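CELL WALL surface anchor family protein (Streptococcus pneumoniae, PDB 2X9Z) builds the shaft of the pneumococcal pilus as its repeating backbone subunit, RrgB, a surface protein that probably contributes to cell adhesion. Local coordinates at residues 37-42 with 111-116; 54-59 with 147-152; 182-187 with 214-219. The protein carries 1 engineered substitution. One frame throughout, in Å; residues are numbered along the deposited sequence.

Contact 1: 37-42 with 111-116; sequences EIVTKI and TVKITY
Ile38 with Ile114, and Thr40 with Val112, trade two backbone hydrogen bonds apiece, in antiparallel strands inclined at 171°; Ile38 N reaches Ile114 O and Val112 N reaches Thr40 O, both at 2.8 Å. The non-hydrogen-bonded pairs Glu37-Thr115, Val39-Lys113 and Lys41-Thr111 share one face of the sheet. There Lys41 bends at its second torsion (chi2 -74°) and runs beside Thr111, giving the hydroxyl OG1 a hydrogen bond from NZ at 2.8 Å. Between this bond and the Glu37-Lys113 salt bridge, Val39 CG1 lies 3.8 Å from Thr111 CG2. At the other end the extended Lys113 chain passes across the Glu37 carboxylate in a longer salt bridge, NZ to OE2 3.5 Å; the backbone nitrogens of Gly11 and Ala13 also hold that carboxylate. On the opposite face Ile38, Thr40, Val112 and Ile114 are buried. Ile42 CD1 meets Val112 CG2 at 4.0 Å, and Ile38 CD1 touches the edge of the Tyr116 ring at CE2 (4.2 Å). A water bridges Ile38 O, Val112 O and Thr40 OG1; Trp53 NE1 also bonds this hydroxyl. Trp53 also packs on Val112 and Ile114 from strand 50-57 of the second sheet. Regular antiparallel pairing with one largely apolar side turned to a second sheet is characteristic of a beta-sandwich, consistent with a Cna-B-like pilin domain.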
ATOM      1  N   GLU A  37       4.585  10.201  -7.422  1.00 10.84           N
ATOM      2  CA  GLU A  37       3.336  10.858  -7.082  1.00 11.91           C
ATOM      3  C   GLU A  37       2.183   9.860  -7.044  1.00 11.81           C
ATOM      4  O   GLU A  37       2.148   8.883  -7.810  1.00 14.38           O
ATOM      5  CB  GLU A  37       3.035  11.997  -8.055  1.00 14.95           C
ATOM      6  CG  GLU A  37       2.775  11.543  -9.470  1.00 15.68           C
ATOM      7  CD  GLU A  37       2.598  12.704 -10.427  1.00 18.44           C
ATOM      8  OE1 GLU A  37       1.874  12.542 -11.424  1.00 19.43           O
ATOM      9  OE2 GLU A  37       3.189  13.778 -10.184  1.00 19.63           O
ATOM     10  N   ILE A  38       1.252  10.108  -6.129  1.00 10.67           N
ATOM     11  CA  ILE A  38       0.030   9.333  -6.005  1.00 11.17           C
ATOM     12  C   ILE A  38      -1.104  10.335  -6.196  1.00 11.26           C
ATOM     13  O   ILE A  38      -1.175  11.338  -5.482  1.00 11.87           O
ATOM     14  CB  ILE A  38      -0.091   8.710  -4.594  1.00 11.54           C
ATOM     15  CG1 ILE A  38       1.144   7.865  -4.251  1.00 12.47           C
ATOM     16  CG2 ILE A  38      -1.384   7.913  -4.467  1.00 13.27           C
ATOM     17  CD1 ILE A  38       1.245   7.560  -2.783  1.00 14.51           C
ATOM     18  N   VAL A  39      -1.971  10.078  -7.171  1.00 10.57           N
ATOM     19  CA  VAL A  39      -3.075  10.979  -7.468  1.00 10.24           C
ATOM     20  C   VAL A  39      -4.393  10.245  -7.234  1.00  9.89           C
ATOM     21  O   VAL A  39      -4.589   9.135  -7.752  1.00 11.23           O
ATOM     22  CB  VAL A  39      -3.009  11.489  -8.926  1.00 11.50           C
ATOM     23  CG1 VAL A  39      -4.251  12.283  -9.269  1.00 12.29           C
ATOM     24  CG2 VAL A  39      -1.743  12.322  -9.147  1.00 13.33           C
ATOM     25  N   THR A  40      -5.273  10.851  -6.438  1.00 10.41           N
ATOM     26  CA  THR A  40      -6.545  10.234  -6.072  1.00 10.62           C
ATOM     27  C   THR A  40      -7.689  11.186  -6.379  1.00 10.95           C
ATOM     28  O   THR A  40      -7.625  12.373  -6.053  1.00 13.18           O
ATOM     29  CB  THR A  40      -6.572   9.872  -4.568  1.00 11.10           C
ATOM     30  OG1 THR A  40      -5.400   9.114  -4.252  1.00 11.95           O
ATOM     31  CG2 THR A  40      -7.808   9.049  -4.229  1.00 12.19           C
ATOM     32  N   LYS A  41      -8.725  10.663  -7.023  1.00 11.71           N
ATOM     33  CA  LYS A  41      -9.918  11.434  -7.326  1.00 12.68           C
ATOM     34  C   LYS A  41     -11.025  11.014  -6.373  1.00 11.89           C
ATOM     35  O   LYS A  41     -11.420   9.851  -6.346  1.00 14.43           O
ATOM     36  CB  LYS A  41     -10.378  11.168  -8.761  1.00 14.91           C
ATOM     37  CG  LYS A  41      -9.347  11.465  -9.821  1.00 18.92           C
ATOM     38  CD  LYS A  41      -9.170  12.949 -10.040  1.00 22.42           C
ATOM     39  CE  LYS A  41      -8.205  13.204 -11.193  1.00 24.97           C
ATOM     40  NZ  LYS A  41      -7.985  14.659 -11.436  1.00 25.72           N
ATOM     41  N   ILE A  42     -11.519  11.968  -5.599  1.00 12.94           N
ATOM     42  CA  ILE A  42     -12.599  11.716  -4.659  1.00 13.49           C
ATOM     43  C   ILE A  42     -13.877  12.299  -5.245  1.00 13.01           C
ATOM     44  O   ILE A  42     -13.893  13.451  -5.676  1.00 12.88           O
ATOM     45  CB  ILE A  42     -12.265  12.335  -3.285  1.00 14.39           C
ATOM     46  CG1 ILE A  42     -11.054  11.601  -2.686  1.00 19.16           C
ATOM     47  CG2 ILE A  42     -13.474  12.304  -2.337  1.00 14.76           C
ATOM     48  CD1 ILE A  42     -10.607  12.121  -1.354  1.00 21.74           C
ATOM     49  N   THR A 111      -9.228  16.399  -6.336  1.00 11.01           N
ATOM     50  CA  THR A 111      -8.015  15.664  -6.659  1.00 11.47           C
ATOM     51  C   THR A 111      -6.970  15.831  -5.576  1.00 10.63           C
ATOM     52  O   THR A 111      -6.489  16.940  -5.338  1.00 12.05           O
ATOM     53  CB  THR A 111      -7.421  16.159  -7.981  1.00 12.97           C
ATOM     54  OG1 THR A 111      -8.379  15.967  -9.030  1.00 14.51           O
ATOM     55  CG2 THR A 111      -6.152  15.401  -8.316  1.00 12.53           C
ATOM     56  N   VAL A 112      -6.607  14.724  -4.933  1.00  9.74           N
ATOM     57  CA  VAL A 112      -5.538  14.737  -3.938  1.00 10.97           C
ATOM     58  C   VAL A 112      -4.260  14.269  -4.611  1.00 11.37           C
ATOM     59  O   VAL A 112      -4.268  13.259  -5.305  1.00 13.44           O
ATOM     60  CB  VAL A 112      -5.843  13.803  -2.742  1.00 11.14           C
ATOM     61  CG1 VAL A 112      -4.750  13.928  -1.684  1.00 11.45           C
ATOM     62  CG2 VAL A 112      -7.201  14.127  -2.140  1.00 12.57           C
ATOM     63  N   LYS A 113      -3.171  15.006  -4.420  1.00  9.39           N
ATOM     64  CA  LYS A 113      -1.880  14.592  -4.944  1.00 10.53           C
ATOM     65  C   LYS A 113      -0.855  14.540  -3.816  1.00  9.94           C
ATOM     66  O   LYS A 113      -0.699  15.491  -3.045  1.00 11.41           O
ATOM     67  CB  LYS A 113      -1.411  15.559  -6.036  1.00 12.18           C
ATOM     68  CG  LYS A 113      -0.058  15.212  -6.652  1.00 17.52           C
ATOM     69  CD  LYS A 113       0.229  16.139  -7.826  1.00 24.76           C
ATOM     70  CE  LYS A 113       1.638  15.993  -8.350  1.00 33.21           C
ATOM     71  NZ  LYS A 113       1.875  16.973  -9.441  1.00 37.39           N
ATOM     72  N   ILE A 114      -0.172  13.409  -3.718  1.00  9.59           N
ATOM     73  CA  ILE A 114       0.875  13.212  -2.730  1.00 10.10           C
ATOM     74  C   ILE A 114       2.169  12.971  -3.493  1.00  9.80           C
ATOM     75  O   ILE A 114       2.231  12.106  -4.370  1.00 11.37           O
ATOM     76  CB  ILE A 114       0.586  11.993  -1.839  1.00 11.23           C
ATOM     77  CG1 ILE A 114      -0.737  12.186  -1.098  1.00 11.38           C
ATOM     78  CG2 ILE A 114       1.747  11.745  -0.861  1.00 11.04           C
ATOM     79  CD1 ILE A 114      -1.228  10.924  -0.403  1.00 13.48           C
ATOM     80  N   THR A 115       3.198  13.753  -3.189  1.00 10.02           N
ATOM     81  CA  THR A 115       4.487  13.588  -3.854  1.00  9.90           C
ATOM     82  C   THR A 115       5.565  13.288  -2.824  1.00  9.82           C
ATOM     83  O   THR A 115       5.461  13.683  -1.656  1.00 11.40           O
ATOM     84  CB  THR A 115       4.879  14.835  -4.672  1.00 11.77           C
ATOM     85  OG1 THR A 115       5.038  15.956  -3.797  1.00 15.35           O
ATOM     86  CG2 THR A 115       3.813  15.172  -5.699  1.00 12.89           C
ATOM     87  N   TYR A 116       6.604  12.587  -3.266  1.00 10.62           N
ATOM     88  CA  TYR A 116       7.739  12.246  -2.407  1.00  9.37           C
ATOM     89  C   TYR A 116       8.830  11.654  -3.282  1.00  8.96           C
ATOM     90  O   TYR A 116       8.620  11.419  -4.468  1.00 10.04           O
ATOM     91  CB  TYR A 116       7.333  11.231  -1.332  1.00 10.40           C
ATOM     92  CG  TYR A 116       7.003   9.865  -1.883  1.00 11.29           C
ATOM     93  CD1 TYR A 116       7.988   8.881  -1.996  1.00 11.44           C
ATOM     94  CD2 TYR A 116       5.716   9.556  -2.304  1.00 11.95           C
ATOM     95  CE1 TYR A 116       7.700   7.618  -2.507  1.00 12.24           C
ATOM     96  CE2 TYR A 116       5.411   8.294  -2.813  1.00 11.51           C
ATOM     97  CZ  TYR A 116       6.411   7.335  -2.915  1.00 10.72           C
ATOM     98  OH  TYR A 116       6.119   6.094  -3.417  1.00 12.66           O
TER
HETATM   99  O   HOH W   1      -3.400  10.899  -3.623  1.00 12.56           O

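Contact 2: 54-59 with 147-152; sequences SDRMTE and TPKPNK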
ATOM      1  N   SER A  54      -1.412   4.542   2.293  1.00  8.79           N
ATOM      2  CA  SER A  54      -0.355   3.768   2.917  1.00  9.03           C
ATOM      3  C   SER A  54       0.576   3.304   1.793  1.00  8.60           C
ATOM      4  O   SER A  54       0.119   2.755   0.792  1.00 10.52           O
ATOM      5  CB  SER A  54      -0.975   2.580   3.663  1.00  9.75           C
ATOM      6  OG  SER A  54      -0.008   1.799   4.341  1.00 10.65           O
ATOM      7  N   ASP A  55       1.877   3.518   1.963  1.00  8.98           N
ATOM      8  CA  ASP A  55       2.849   3.265   0.908  1.00  8.81           C
ATOM      9  C   ASP A  55       4.085   2.563   1.481  1.00  8.76           C
ATOM     10  O   ASP A  55       4.662   3.017   2.465  1.00  8.63           O
ATOM     11  CB  ASP A  55       3.228   4.614   0.290  1.00 11.35           C
ATOM     12  CG  ASP A  55       3.984   4.495  -1.011  1.00 13.24           C
ATOM     13  OD1 ASP A  55       4.484   3.408  -1.380  1.00 14.94           O
ATOM     14  OD2 ASP A  55       4.085   5.549  -1.674  1.00 16.70           O
ATOM     15  N   ARG A  56       4.491   1.453   0.873  1.00  8.78           N
ATOM     16  CA  ARG A  56       5.740   0.788   1.252  1.00  9.34           C
ATOM     17  C   ARG A  56       6.508   0.427   0.000  1.00  8.67           C
ATOM     18  O   ARG A  56       5.922   0.265  -1.068  1.00 10.74           O
ATOM     19  CB  ARG A  56       5.478  -0.472   2.078  1.00  8.95           C
ATOM     20  CG  ARG A  56       4.825  -0.223   3.431  1.00 10.54           C
ATOM     21  CD  ARG A  56       5.783   0.503   4.388  1.00 10.72           C
ATOM     22  NE  ARG A  56       5.249   0.632   5.750  1.00 11.65           N
ATOM     23  CZ  ARG A  56       4.348   1.534   6.130  1.00 10.45           C
ATOM     24  NH1 ARG A  56       3.847   2.386   5.248  1.00 11.96           N
ATOM     25  NH2 ARG A  56       3.937   1.573   7.391  1.00 12.97           N
HETATM   26  N   MSE A  57       7.822   0.296   0.117  0.99  9.92           N
HETATM   27  CA  MSE A  57       8.618  -0.000  -1.070  1.00 11.51           C
HETATM   28  C   MSE A  57       9.713  -1.020  -0.799  1.00 10.05           C
HETATM   29  O   MSE A  57      10.112  -1.248   0.349  0.87 10.78           O
HETATM   30  CB  MSE A  57       9.163   1.285  -1.690  1.00 13.79           C
HETATM   31  CG  MSE A  57      10.049   2.106  -0.772  1.00 13.29           C
HETATM   32 SE   MSE A  57       9.968   4.010  -1.237  0.66 14.11          SE
HETATM   33  CE  MSE A  57       8.198   4.351  -0.483  0.91 15.58           C
ATOM     34  N   THR A  58      10.175  -1.662  -1.865  1.00 10.46           N
ATOM     35  CA  THR A  58      11.153  -2.743  -1.740  1.00 10.73           C
ATOM     36  C   THR A  58      12.531  -2.187  -1.373  1.00 10.94           C
ATOM     37  O   THR A  58      12.789  -0.992  -1.526  1.00 11.30           O
ATOM     38  CB  THR A  58      11.176  -3.616  -3.003  1.00 10.89           C
ATOM     39  OG1 THR A  58      11.429  -2.793  -4.144  1.00 11.64           O
ATOM     40  CG2 THR A  58       9.814  -4.292  -3.183  1.00 12.49           C
ATOM     41  N   GLU A  59      13.403  -3.053  -0.869  1.00 11.79           N
ATOM     42  CA  GLU A  59      14.582  -2.593  -0.137  1.00 13.90           C
ATOM     43  C   GLU A  59      15.615  -1.823  -0.967  1.00 12.98           C
ATOM     44  O   GLU A  59      16.423  -1.082  -0.406  1.00 14.58           O
ATOM     45  CB  GLU A  59      15.242  -3.750   0.614  1.00 18.66           C
ATOM     46  CG  GLU A  59      15.864  -4.792  -0.281  1.00 21.87           C
ATOM     47  CD  GLU A  59      16.696  -5.802   0.493  1.00 23.54           C
ATOM     48  OE1 GLU A  59      16.722  -5.745   1.739  1.00 26.98           O
ATOM     49  OE2 GLU A  59      17.328  -6.656  -0.147  1.00 24.02           O
ATOM     50  N   THR A 147      -1.438  -0.801   3.696  1.00  9.00           N
ATOM     51  CA  THR A 147      -0.863  -1.508   2.557  1.00  9.12           C
ATOM     52  C   THR A 147       0.062  -2.643   3.014  1.00  8.74           C
ATOM     53  O   THR A 147       0.642  -2.582   4.094  1.00  8.10           O
ATOM     54  CB  THR A 147      -0.137  -0.519   1.608  1.00  9.36           C
ATOM     55  OG1 THR A 147      -0.040  -1.084   0.295  1.00 10.59           O
ATOM     56  CG2 THR A 147       1.254  -0.137   2.132  1.00 11.09           C
ATOM     57  N   PRO A 148       0.208  -3.701   2.192  1.00  9.16           N
ATOM     58  CA  PRO A 148       1.147  -4.772   2.572  1.00  9.81           C
ATOM     59  C   PRO A 148       2.585  -4.280   2.819  1.00  9.95           C
ATOM     60  O   PRO A 148       3.061  -3.354   2.150  1.00 10.06           O
ATOM     61  CB  PRO A 148       1.092  -5.728   1.367  1.00  9.52           C
ATOM     62  CG  PRO A 148      -0.303  -5.552   0.862  1.00 10.22           C
ATOM     63  CD  PRO A 148      -0.597  -4.075   1.015  1.00  9.31           C
ATOM     64  N   LYS A 149       3.257  -4.899   3.786  1.00 10.04           N
ATOM     65  CA  LYS A 149       4.678  -4.660   4.031  1.00 10.27           C
ATOM     66  C   LYS A 149       5.455  -5.846   3.450  1.00 10.14           C
ATOM     67  O   LYS A 149       5.293  -6.977   3.914  1.00 11.13           O
ATOM     68  CB  LYS A 149       4.967  -4.555   5.534  1.00  9.95           C
ATOM     69  CG  LYS A 149       4.554  -3.236   6.205  1.00 10.18           C
ATOM     70  CD  LYS A 149       3.032  -3.112   6.346  1.00 10.52           C
ATOM     71  CE  LYS A 149       2.592  -1.727   6.807  1.00 10.65           C
ATOM     72  NZ  LYS A 149       1.096  -1.642   6.786  1.00  9.74           N
ATOM     73  N   PRO A 150       6.293  -5.603   2.425  1.00 10.35           N
ATOM     74  CA  PRO A 150       7.025  -6.731   1.834  1.00 12.47           C
ATOM     75  C   PRO A 150       8.014  -7.364   2.808  1.00 10.37           C
ATOM     76  O   PRO A 150       8.533  -6.690   3.701  1.00 11.21           O
ATOM     77  CB  PRO A 150       7.777  -6.093   0.661  1.00 14.48           C
ATOM     78  CG  PRO A 150       7.057  -4.834   0.370  1.00 16.64           C
ATOM     79  CD  PRO A 150       6.501  -4.354   1.678  1.00 12.08           C
ATOM     80  N   ASN A 151       8.262  -8.659   2.644  1.00 12.15           N
ATOM     81  CA  ASN A 151       9.227  -9.369   3.481  1.00 13.44           C
ATOM     82  C   ASN A 151       9.895 -10.489   2.709  1.00 14.06           C
ATOM     83  O   ASN A 151       9.323 -11.036   1.765  1.00 14.18           O
ATOM     84  CB  ASN A 151       8.545  -9.945   4.725  1.00 12.77           C
ATOM     85  CG  ASN A 151       9.522 -10.249   5.865  1.00 13.19           C
ATOM     86  OD1 ASN A 151      10.709  -9.912   5.803  1.00 14.33           O
ATOM     87  ND2 ASN A 151       9.015 -10.889   6.919  1.00 13.70           N
ATOM     88  N   LYS A 152      11.108 -10.828   3.118  1.00 15.61           N
ATOM     89  CA  LYS A 152      11.784 -11.995   2.584  1.00 16.82           C
ATOM     90  C   LYS A 152      11.349 -13.226   3.366  1.00 16.84           C
ATOM     91  O   LYS A 152      10.887 -13.108   4.505  1.00 17.17           O
ATOM     92  CB  LYS A 152      13.296 -11.812   2.687  1.00 18.09           C
ATOM     93  CG  LYS A 152      13.835 -10.739   1.765  1.00 18.63           C
ATOM     94  CD  LYS A 152      15.328 -10.531   1.934  1.00 20.68           C
ATOM     95  CE  LYS A 152      15.793  -9.356   1.092  1.00 22.18           C
ATOM     96  NZ  LYS A 152      17.234  -9.054   1.290  1.00 23.56           N
TER
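Ser54 meets Thr147 because its OG is swung anti to the backbone N (chi1 -178°), and Arg56 meets Lys149 because both chains bend at the second torsion, with chi2 -68° and 72° respectively. Ser54 OG accepts the Thr147 backbone N at 3.0 Å and is also hydrogen-bonded to Asp92. The Thr147 methyl CG2 rests 3.2 Å from Ser54 OG and 3.8 Å from Arg56 CG, while its hydroxyl bonds Asp133. Pro150 CD packs 4.0 Å from Arg56 CB. Over one face of the guanidinium lies the end of the Lys149 chain, CE 3.6 Å from Arg56 NH2. Lys149 NZ bonds Thr147 O at 2.9 Å in the carbonyl plane, and Tyr229 O as well. The guanidinium rotation is fixed by NH1, bonded to Asp55 O, and by NH2, in salt bridges with Asp92 and Glu231; NE is buried with no partner in the model. Further along, the extended Lys152 chain comes at about a right angle to Glu59, its NZ forming a salt bridge with Glu59 OE2 at 2.8 Å from above the carboxylate plane. Arg56 and Lys149, NH2 to NZ 4.3 Å, sit where acids and carbonyls can probably balance their charge. The largely buried polar network around Ser54, Arg56 and Thr147, with the Glu59-Lys152 bridge at its less buried end, implies a specific seating of the linking loop on strand 50-57.

Contact 3: 182-187 with 214-219; sequences DLVNAQ and EYKFVE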
ATOM      1  N   ASP A 182      -3.111 -13.674  -2.109  1.00 11.98           N
ATOM      2  CA  ASP A 182      -2.168 -13.906  -3.182  1.00 12.65           C
ATOM      3  C   ASP A 182      -0.784 -13.498  -2.706  1.00 13.17           C
ATOM      4  O   ASP A 182      -0.572 -12.360  -2.272  1.00 13.61           O
ATOM      5  CB  ASP A 182      -2.581 -13.120  -4.418  1.00 13.81           C
ATOM      6  CG  ASP A 182      -3.865 -13.646  -5.022  1.00 15.93           C
ATOM      7  OD1 ASP A 182      -3.905 -14.843  -5.381  1.00 16.52           O
ATOM      8  OD2 ASP A 182      -4.838 -12.875  -5.126  1.00 18.11           O
ATOM      9  N   LEU A 183       0.148 -14.442  -2.736  1.00 12.89           N
ATOM     10  CA  LEU A 183       1.537 -14.122  -2.463  1.00 13.44           C
ATOM     11  C   LEU A 183       2.153 -13.616  -3.766  1.00 13.53           C
ATOM     12  O   LEU A 183       2.227 -14.344  -4.753  1.00 14.54           O
ATOM     13  CB  LEU A 183       2.291 -15.340  -1.926  1.00 15.09           C
ATOM     14  CG  LEU A 183       3.722 -15.051  -1.461  1.00 16.53           C
ATOM     15  CD1 LEU A 183       3.737 -14.153  -0.232  1.00 15.93           C
ATOM     16  CD2 LEU A 183       4.487 -16.342  -1.192  1.00 21.10           C
ATOM     17  N   VAL A 184       2.568 -12.354  -3.758  1.00 14.95           N
ATOM     18  CA  VAL A 184       3.037 -11.666  -4.952  1.00 16.11           C
ATOM     19  C   VAL A 184       4.506 -11.308  -4.772  1.00 16.40           C
ATOM     20  O   VAL A 184       4.920 -10.895  -3.690  1.00 15.90           O
ATOM     21  CB  VAL A 184       2.225 -10.363  -5.159  1.00 17.24           C
ATOM     22  CG1 VAL A 184       2.633  -9.651  -6.442  1.00 19.19           C
ATOM     23  CG2 VAL A 184       0.719 -10.661  -5.149  1.00 18.32           C
ATOM     24  N   ASN A 185       5.294 -11.480  -5.826  1.00 17.59           N
ATOM     25  CA  ASN A 185       6.656 -10.967  -5.839  1.00 18.48           C
ATOM     26  C   ASN A 185       6.558  -9.448  -5.754  1.00 16.89           C
ATOM     27  O   ASN A 185       5.996  -8.826  -6.650  1.00 19.40           O
ATOM     28  CB  ASN A 185       7.362 -11.401  -7.130  1.00 21.12           C
ATOM     29  CG  ASN A 185       8.792 -10.894  -7.223  1.00 21.78           C
ATOM     30  OD1 ASN A 185       9.095  -9.766  -6.850  1.00 23.01           O
ATOM     31  ND2 ASN A 185       9.673 -11.728  -7.749  1.00 22.22           N
ATOM     32  N   ALA A 186       7.070  -8.853  -4.676  1.00 15.44           N
ATOM     33  CA  ALA A 186       6.863  -7.428  -4.421  1.00 13.64           C
ATOM     34  C   ALA A 186       7.647  -6.561  -5.395  1.00 13.11           C
ATOM     35  O   ALA A 186       7.326  -5.394  -5.599  1.00 15.13           O
ATOM     36  CB  ALA A 186       7.227  -7.081  -2.985  1.00 14.67           C
ATOM     37  N   GLN A 187       8.672  -7.144  -6.006  1.00 14.05           N
ATOM     38  CA  GLN A 187       9.536  -6.384  -6.899  1.00 16.24           C
ATOM     39  C   GLN A 187       9.013  -6.423  -8.326  1.00 18.00           C
ATOM     40  O   GLN A 187       8.968  -5.394  -8.996  1.00 20.57           O
ATOM     41  CB  GLN A 187      10.978  -6.895  -6.808  1.00 16.50           C
ATOM     42  CG  GLN A 187      11.514  -6.832  -5.380  1.00 19.90           C
ATOM     43  CD  GLN A 187      12.825  -7.558  -5.198  1.00 22.70           C
ATOM     44  OE1 GLN A 187      12.932  -8.483  -4.384  1.00 23.61           O
ATOM     45  NE2 GLN A 187      13.833  -7.146  -5.951  1.00 22.07           N
ATOM     46  N   GLU A 214      11.835 -10.303  -2.015  1.00 18.04           N
ATOM     47  CA  GLU A 214      10.762  -9.793  -1.164  1.00 15.83           C
ATOM     48  C   GLU A 214       9.405 -10.124  -1.748  1.00 16.30           C
ATOM     49  O   GLU A 214       9.178  -9.928  -2.942  1.00 17.98           O
ATOM     50  CB  GLU A 214      10.886  -8.284  -0.993  1.00 13.94           C
ATOM     51  CG  GLU A 214      12.014  -7.878  -0.092  1.00 13.92           C
ATOM     52  CD  GLU A 214      12.045  -6.388   0.121  1.00 15.46           C
ATOM     53  OE1 GLU A 214      12.505  -5.673  -0.786  1.00 16.26           O
ATOM     54  OE2 GLU A 214      11.591  -5.931   1.184  1.00 20.23           O
ATOM     55  N   TYR A 215       8.508 -10.614  -0.894  1.00 16.41           N
ATOM     56  CA  TYR A 215       7.156 -10.965  -1.299  1.00 14.70           C
ATOM     57  C   TYR A 215       6.148 -10.234  -0.428  1.00 14.05           C
ATOM     58  O   TYR A 215       6.495  -9.666   0.604  1.00 14.86           O
ATOM     59  CB  TYR A 215       6.909 -12.466  -1.132  1.00 15.22           C
ATOM     60  CG  TYR A 215       7.853 -13.372  -1.890  1.00 15.86           C
ATOM     61  CD1 TYR A 215       7.519 -13.857  -3.146  1.00 18.45           C
ATOM     62  CD2 TYR A 215       9.060 -13.769  -1.331  1.00 16.97           C
ATOM     63  CE1 TYR A 215       8.378 -14.698  -3.838  1.00 19.71           C
ATOM     64  CE2 TYR A 215       9.923 -14.609  -2.011  1.00 18.74           C
ATOM     65  CZ  TYR A 215       9.575 -15.075  -3.265  1.00 20.37           C
ATOM     66  OH  TYR A 215      10.426 -15.915  -3.942  1.00 23.60           O
ATOM     67  N   LYS A 216       4.890 -10.262  -0.845  1.00 13.48           N
ATOM     68  CA  LYS A 216       3.821  -9.673  -0.049  1.00 13.36           C
ATOM     69  C   LYS A 216       2.590 -10.561  -0.158  1.00 12.86           C
ATOM     70  O   LYS A 216       2.281 -11.056  -1.241  1.00 13.56           O
ATOM     71  CB  LYS A 216       3.507  -8.250  -0.533  1.00 14.61           C
ATOM     72  CG  LYS A 216       3.156  -8.143  -2.018  1.00 14.51           C
ATOM     73  CD  LYS A 216       2.979  -6.689  -2.485  1.00 15.37           C
ATOM     74  CE  LYS A 216       2.551  -6.632  -3.951  1.00 16.40           C
ATOM     75  NZ  LYS A 216       2.488  -5.246  -4.493  1.00 18.02           N
ATOM     76  N   PHE A 217       1.894 -10.778   0.961  1.00 11.80           N
ATOM     77  CA  PHE A 217       0.579 -11.413   0.922  1.00 11.92           C
ATOM     78  C   PHE A 217      -0.450 -10.308   0.720  1.00 11.48           C
ATOM     79  O   PHE A 217      -0.575  -9.412   1.568  1.00 14.51           O
ATOM     80  CB  PHE A 217       0.243 -12.145   2.229  1.00 11.44           C
ATOM     81  CG  PHE A 217       0.998 -13.428   2.442  1.00 12.85           C
ATOM     82  CD1 PHE A 217       0.630 -14.596   1.784  1.00 13.64           C
ATOM     83  CD2 PHE A 217       2.049 -13.478   3.344  1.00 15.08           C
ATOM     84  CE1 PHE A 217       1.316 -15.784   2.005  1.00 15.08           C
ATOM     85  CE2 PHE A 217       2.734 -14.657   3.572  1.00 16.49           C
ATOM     86  CZ  PHE A 217       2.372 -15.811   2.900  1.00 16.01           C
ATOM     87  N   VAL A 218      -1.194 -10.367  -0.379  1.00 10.99           N
ATOM     88  CA  VAL A 218      -2.245  -9.389  -0.628  1.00 11.66           C
ATOM     89  C   VAL A 218      -3.594 -10.060  -0.367  1.00 11.03           C
ATOM     90  O   VAL A 218      -3.975 -11.001  -1.062  1.00 10.16           O
ATOM     91  CB  VAL A 218      -2.186  -8.840  -2.077  1.00 12.23           C
ATOM     92  CG1 VAL A 218      -3.184  -7.715  -2.260  1.00 13.21           C
ATOM     93  CG2 VAL A 218      -0.768  -8.373  -2.431  1.00 13.46           C
ATOM     94  N   GLU A 219      -4.300  -9.591   0.654  1.00 10.07           N
ATOM     95  CA  GLU A 219      -5.590 -10.170   1.004  1.00 10.93           C
ATOM     96  C   GLU A 219      -6.619  -9.892  -0.088  1.00 10.24           C
ATOM     97  O   GLU A 219      -6.826  -8.739  -0.479  1.00 12.58           O
ATOM     98  CB  GLU A 219      -6.071  -9.589   2.331  1.00 10.31           C
ATOM     99  CG  GLU A 219      -7.340 -10.217   2.872  1.00 12.51           C
ATOM    100  CD  GLU A 219      -7.650  -9.735   4.271  1.00 12.68           C
ATOM    101  OE1 GLU A 219      -6.823  -9.980   5.178  1.00 11.79           O
ATOM    102  OE2 GLU A 219      -8.712  -9.111   4.473  1.00 14.37           O
TER
HETATM  103  O   HOH W   2      -4.939 -10.492  -3.841  1.00 19.51           O
HETATM  104  O   HOH W   3       4.407  -6.318  -6.891  1.00 19.72           O
HETATM  105  O   HOH W   4       5.057  -4.026  -4.580  1.00 17.16           O
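Leu183 sets its CD1 methyl almost squarely over the centre of the Phe217 ring, a CH-pi contact of 3.6 Å from carbon to centroid and 8° off the ring normal. The same CD1 also touches Tyr215 CB at 3.7 Å. On the reverse face, Val184 and Lys216 lie side by side, CG1 to CE 3.9 Å, and the Val184 CG2 methyl meets that of Val218. The antiparallel ladder fixes these pairings: Val184 N bonds Lys216 O at 2.8 Å, and Asp182 pairs with Val218 in the same manner. Where strand 179-185 ends, Ala186 N still reaches Glu214 O at 2.9 Å, and Gln187 takes over with its side chain, its amide oxygen OE1 accepting Glu214 N at 3.2 Å nearly in line with the N-H. Gln187 is steadied by an Asx turn, since Asn185 OD1 accepts its backbone N at 2.8 Å. Lys216 starts from the position between backbone N and carbonyl carbon (chi1 56°) and runs out straight, and its NZ finds a water bound to Ala186 O and a salt bridge with Glu255. Beyond the first shell, Leu159 packs on both Leu183 and Phe217, and Leu161 adds to the cover of the ring. These strand 159-166 residues belong to the facing sheet, so the aromatic and leucine side chains fill the interior of a two-sheet beta-sandwich, consistent with a Cna-B-like fold.

How the contacts relate
Contact 2 lies between the other two, touching both, whereas contacts 1 and 3 stand on opposite sides of the chain's centre, their nearest atoms about 12 Å apart. Toward contact 1 there is a probable but weak hydrogen bond, Tyr116 OH to Asp55 OD2, 2.7 Å, and the Tyr116 ring rests on Met57, present as selenomethionine. Toward contact 3, whose centre is about 9 Å from that of contact 2, Glu59 N meets Glu214 OE1 at 2.8 Å and Tyr215 N meets Asn151 O at 2.8 Å. Contacts 1 and 3 are strand pairings within separate sandwiches; contact 2 spans the seam, tying the linking loop and the second sandwich to the first.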